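Local coordinates for pullulanase (Klebsiella oxytoca, PDB 2YOC), which hydrolyses the alpha-1,6-glucosidic linkages of pullulan and related branched alpha-glucans, at residues 687-699 with 708-722. Residues are numbered along the deposited sequence; the frame is centred on the assembly and turned at random.
Sequences PDIYFFGEGWDSN and SQINLKGTGIGTFSD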
# COMPACT_ATOMS: atom_id res chain seq x y z
N PRO B 687 -7.48 34.52 -27.73
CA PRO B 687 -6.50 33.45 -27.50
C PRO B 687 -6.19 33.18 -26.05
O PRO B 687 -5.63 32.12 -25.75
CB PRO B 687 -5.27 33.95 -28.24
CG PRO B 687 -5.79 35.01 -29.20
CD PRO B 687 -6.85 35.66 -28.42
N ASP B 688 -6.56 34.12 -25.17
CA ASP B 688 -6.28 34.02 -23.73
C ASP B 688 -7.52 33.71 -22.92
O ASP B 688 -7.62 34.09 -21.74
CB ASP B 688 -5.56 35.30 -23.25
CG ASP B 688 -4.33 35.65 -24.07
OD1 ASP B 688 -3.73 34.71 -24.70
OD2 ASP B 688 -3.95 36.83 -24.10
N ILE B 689 -8.46 32.99 -23.54
CA ILE B 689 -9.71 32.64 -22.87
C ILE B 689 -9.52 31.46 -21.94
O ILE B 689 -8.80 30.53 -22.25
CB ILE B 689 -10.86 32.45 -23.88
CG1 ILE B 689 -12.24 32.61 -23.21
CG2 ILE B 689 -10.73 31.14 -24.73
CD1 ILE B 689 -12.77 33.91 -23.31
N TYR B 690 -10.15 31.49 -20.80
CA TYR B 690 -10.03 30.40 -19.85
C TYR B 690 -11.32 29.62 -19.74
O TYR B 690 -12.40 30.21 -19.69
CB TYR B 690 -9.54 30.93 -18.48
CG TYR B 690 -9.19 29.85 -17.49
CD1 TYR B 690 -8.18 28.94 -17.75
CD2 TYR B 690 -9.90 29.73 -16.30
CE1 TYR B 690 -7.87 27.92 -16.85
CE2 TYR B 690 -9.58 28.73 -15.37
CZ TYR B 690 -8.56 27.84 -15.65
OH TYR B 690 -8.27 26.86 -14.75
N PHE B 691 -11.22 28.28 -19.75
CA PHE B 691 -12.37 27.37 -19.59
C PHE B 691 -12.11 26.52 -18.36
O PHE B 691 -11.00 26.01 -18.16
CB PHE B 691 -12.55 26.41 -20.81
CG PHE B 691 -13.24 26.90 -22.07
CD1 PHE B 691 -13.28 28.26 -22.38
CD2 PHE B 691 -13.78 26.00 -22.98
CE1 PHE B 691 -13.91 28.71 -23.54
CE2 PHE B 691 -14.39 26.44 -24.15
CZ PHE B 691 -14.44 27.79 -24.43
N PHE B 692 -13.11 26.39 -17.52
CA PHE B 692 -13.08 25.54 -16.34
C PHE B 692 -14.51 25.17 -16.00
O PHE B 692 -15.43 25.73 -16.62
CB PHE B 692 -12.28 26.15 -15.19
CG PHE B 692 -12.94 27.29 -14.47
CD1 PHE B 692 -13.09 28.53 -15.08
CD2 PHE B 692 -13.36 27.15 -13.15
CE1 PHE B 692 -13.69 29.59 -14.40
CE2 PHE B 692 -13.95 28.21 -12.47
CZ PHE B 692 -14.12 29.42 -13.10
N GLY B 693 -14.68 24.16 -15.16
CA GLY B 693 -16.01 23.70 -14.79
C GLY B 693 -16.00 22.64 -13.71
O GLY B 693 -14.95 22.38 -13.11
N GLU B 694 -17.17 22.05 -13.45
CA GLU B 694 -17.33 21.00 -12.46
C GLU B 694 -17.17 19.70 -13.23
O GLU B 694 -18.09 19.27 -13.91
CB GLU B 694 -18.71 21.05 -11.81
CG GLU B 694 -19.07 22.36 -11.13
CD GLU B 694 -20.50 22.37 -10.62
OE1 GLU B 694 -21.41 21.99 -11.40
OE2 GLU B 694 -20.71 22.72 -9.43
N GLY B 695 -15.97 19.13 -13.16
CA GLY B 695 -15.61 17.90 -13.83
C GLY B 695 -15.82 16.67 -12.98
O GLY B 695 -14.99 15.79 -13.04
N TRP B 696 -16.95 16.58 -12.22
CA TRP B 696 -17.26 15.39 -11.40
C TRP B 696 -17.69 14.23 -12.32
O TRP B 696 -18.05 14.51 -13.48
CB TRP B 696 -18.41 15.65 -10.40
CG TRP B 696 -18.51 17.03 -9.79
CD1 TRP B 696 -19.61 17.83 -9.78
CD2 TRP B 696 -17.51 17.70 -9.00
NE1 TRP B 696 -19.35 18.99 -9.09
CE2 TRP B 696 -18.07 18.94 -8.60
CE3 TRP B 696 -16.18 17.42 -8.66
CZ2 TRP B 696 -17.35 19.87 -7.84
CZ3 TRP B 696 -15.47 18.34 -7.89
CH2 TRP B 696 -16.06 19.54 -7.48
N ASP B 697 -17.70 12.95 -11.83
CA ASP B 697 -18.17 11.84 -12.66
C ASP B 697 -19.64 12.06 -12.87
O ASP B 697 -20.33 12.41 -11.92
CB ASP B 697 -17.94 10.46 -12.03
CG ASP B 697 -17.84 9.30 -13.02
OD1 ASP B 697 -18.66 9.26 -14.00
OD2 ASP B 697 -16.95 8.43 -12.84
N SER B 698 -20.09 11.96 -14.13
CA SER B 698 -21.48 12.19 -14.55
C SER B 698 -22.19 10.92 -14.83
O SER B 698 -23.41 10.94 -15.00
CB SER B 698 -21.50 13.01 -15.84
OG SER B 698 -20.83 12.36 -16.91
N ASN B 699 -21.42 9.83 -14.94
CA ASN B 699 -21.85 8.48 -15.27
C ASN B 699 -22.25 8.38 -16.72
O ASN B 699 -23.13 7.57 -17.05
CB ASN B 699 -22.96 7.95 -14.35
CG ASN B 699 -22.41 7.14 -13.20
OD1 ASN B 699 -21.93 7.68 -12.19
ND2 ASN B 699 -22.44 5.81 -13.36
N SER B 708 -13.98 15.08 -17.42
CA SER B 708 -13.79 14.97 -15.98
C SER B 708 -12.40 15.41 -15.55
O SER B 708 -11.49 15.45 -16.39
CB SER B 708 -14.10 13.56 -15.48
OG SER B 708 -13.02 12.66 -15.64
N GLN B 709 -12.23 15.71 -14.24
CA GLN B 709 -10.97 16.10 -13.59
C GLN B 709 -9.86 15.18 -14.08
O GLN B 709 -8.83 15.66 -14.55
CB GLN B 709 -11.08 15.98 -12.06
CG GLN B 709 -12.20 16.75 -11.41
CD GLN B 709 -12.45 16.30 -9.99
OE1 GLN B 709 -13.05 15.24 -9.75
NE2 GLN B 709 -12.03 17.12 -9.00
N ILE B 710 -10.10 13.86 -14.03
CA ILE B 710 -9.13 12.85 -14.45
C ILE B 710 -8.82 12.93 -15.92
O ILE B 710 -7.64 12.95 -16.29
CB ILE B 710 -9.60 11.43 -14.05
CG1 ILE B 710 -9.97 11.34 -12.55
CG2 ILE B 710 -8.56 10.35 -14.50
CD1 ILE B 710 -8.79 11.04 -11.57
N ASN B 711 -9.87 12.93 -16.77
CA ASN B 711 -9.75 12.92 -18.22
C ASN B 711 -9.12 14.18 -18.82
O ASN B 711 -8.53 14.11 -19.90
CB ASN B 711 -11.09 12.60 -18.87
CG ASN B 711 -11.61 11.21 -18.58
OD1 ASN B 711 -10.87 10.26 -18.37
ND2 ASN B 711 -12.92 11.03 -18.62
N LEU B 712 -9.22 15.32 -18.11
CA LEU B 712 -8.68 16.60 -18.58
C LEU B 712 -7.20 16.91 -18.24
O LEU B 712 -6.70 17.97 -18.63
CB LEU B 712 -9.62 17.75 -18.22
CG LEU B 712 -11.01 17.72 -18.87
CD1 LEU B 712 -11.96 18.61 -18.11
CD2 LEU B 712 -10.96 18.09 -20.37
N LYS B 713 -6.47 15.96 -17.59
CA LYS B 713 -5.05 16.12 -17.29
C LYS B 713 -4.28 16.55 -18.55
O LYS B 713 -4.35 15.87 -19.58
CB LYS B 713 -4.44 14.83 -16.71
CG LYS B 713 -2.98 14.97 -16.24
CD LYS B 713 -2.29 13.65 -15.98
CE LYS B 713 -0.85 13.89 -15.53
NZ LYS B 713 -0.17 12.65 -15.05
N GLY B 714 -3.63 17.70 -18.45
CA GLY B 714 -2.82 18.28 -19.53
C GLY B 714 -3.56 18.90 -20.71
O GLY B 714 -2.90 19.28 -21.68
N THR B 715 -4.92 18.99 -20.66
CA THR B 715 -5.73 19.57 -21.74
C THR B 715 -5.72 21.09 -21.72
O THR B 715 -5.83 21.72 -22.77
CB THR B 715 -7.17 19.06 -21.72
OG1 THR B 715 -7.85 19.54 -20.56
CG2 THR B 715 -7.28 17.57 -21.83
N GLY B 716 -5.61 21.67 -20.54
CA GLY B 716 -5.65 23.12 -20.38
C GLY B 716 -6.94 23.55 -19.72
O GLY B 716 -7.00 24.62 -19.13
N ILE B 717 -7.96 22.70 -19.81
CA ILE B 717 -9.27 22.94 -19.21
C ILE B 717 -9.12 22.68 -17.74
O ILE B 717 -8.58 21.64 -17.35
CB ILE B 717 -10.37 22.04 -19.86
CG1 ILE B 717 -10.28 22.01 -21.40
CG2 ILE B 717 -11.77 22.38 -19.37
CD1 ILE B 717 -10.46 23.36 -22.19
N GLY B 718 -9.53 23.64 -16.93
CA GLY B 718 -9.47 23.54 -15.48
C GLY B 718 -10.71 22.90 -14.92
O GLY B 718 -11.77 22.92 -15.55
N THR B 719 -10.58 22.31 -13.73
CA THR B 719 -11.68 21.69 -12.99
C THR B 719 -11.60 22.10 -11.54
O THR B 719 -10.50 22.38 -11.05
CB THR B 719 -11.65 20.18 -13.07
OG1 THR B 719 -10.31 19.73 -12.87
CG2 THR B 719 -12.19 19.65 -14.36
N PHE B 720 -12.75 22.14 -10.85
CA PHE B 720 -12.78 22.44 -9.42
C PHE B 720 -12.22 21.23 -8.71
O PHE B 720 -12.52 20.08 -9.09
CB PHE B 720 -14.22 22.72 -8.91
CG PHE B 720 -14.76 24.10 -9.18
CD1 PHE B 720 -14.53 25.14 -8.29
CD2 PHE B 720 -15.50 24.36 -10.33
CE1 PHE B 720 -15.03 26.43 -8.54
CE2 PHE B 720 -16.00 25.65 -10.58
CZ PHE B 720 -15.78 26.67 -9.68
N SER B 721 -11.36 21.48 -7.71
CA SER B 721 -10.79 20.40 -6.91
C SER B 721 -11.50 20.33 -5.57
O SER B 721 -11.53 21.30 -4.79
CB SER B 721 -9.29 20.54 -6.73
OG SER B 721 -8.80 19.45 -5.98
N ASP B 722 -12.12 19.17 -5.34
CA ASP B 722 -12.88 18.81 -4.16
C ASP B 722 -11.96 18.22 -3.08
O ASP B 722 -12.38 18.08 -1.94
CB ASP B 722 -14.00 17.82 -4.55
CG ASP B 722 -13.64 16.64 -5.44
OD1 ASP B 722 -12.58 16.69 -6.09
OD2 ASP B 722 -14.46 15.70 -5.53
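Tyr690 reaches across to Gly718 where the fifth and sixth parallel strands of the pullulanase beta/alpha barrel, 690-693 and 718-720, run side by side. Its CG lies anti to the backbone N (chi1 -172°), and the ring then carries OH to 3.6 Å from Gly718 CA. Gly718 has no side chain to keep the phenol off the strand, and the hydroxyl is hydrogen-bonded to the carbonyl of Thr812. The Phe691 ring leads away from 718-720, onto Phe662 of strand 661-664 and Ile682 of helix 672-683. Its CB meets CD1 of Ile717, which also touches Leu676 and Trp679 of that helix, so both apolar side chains lie on the helix side of the barrel wall. The Phe691 carbonyl O accepts a nearly straight bond from Gly718 N at 3.0 Å. Phe692 belongs to the barrel interior, where its CE2 lies 3.7 Å from CZ of Phe720. The two rings are inclined by 49°, neither stacked nor edge-to-face, and Val815 of the next strand touches both. Gly693 adds two backbone bonds: its N gives a bent one to Gly718 O, and its O receives Phe720 N nearly along the C=O axis. CG of Glu694 passes near Phe720 CD2, while its carboxylate forms salt bridges with Arg663 and Lys820 and accepts from Leu666 N. Gly695 CA sits beside Thr719 CG2 and the Ser708-Gln709 backbone, where a CB would clash; its O takes Gln709 N on an in-plane lone pair. Trp696 brings the benzene side of its indole, through CZ3 and CH2, obliquely against Phe720, Asp722 and Gln709. Close to CZ3, the Gln709 amide, its plane at 86° to the indole, is held by a straight 3.0 Å bond from NE2 to Asp722 OD1, met from above the carboxylate plane.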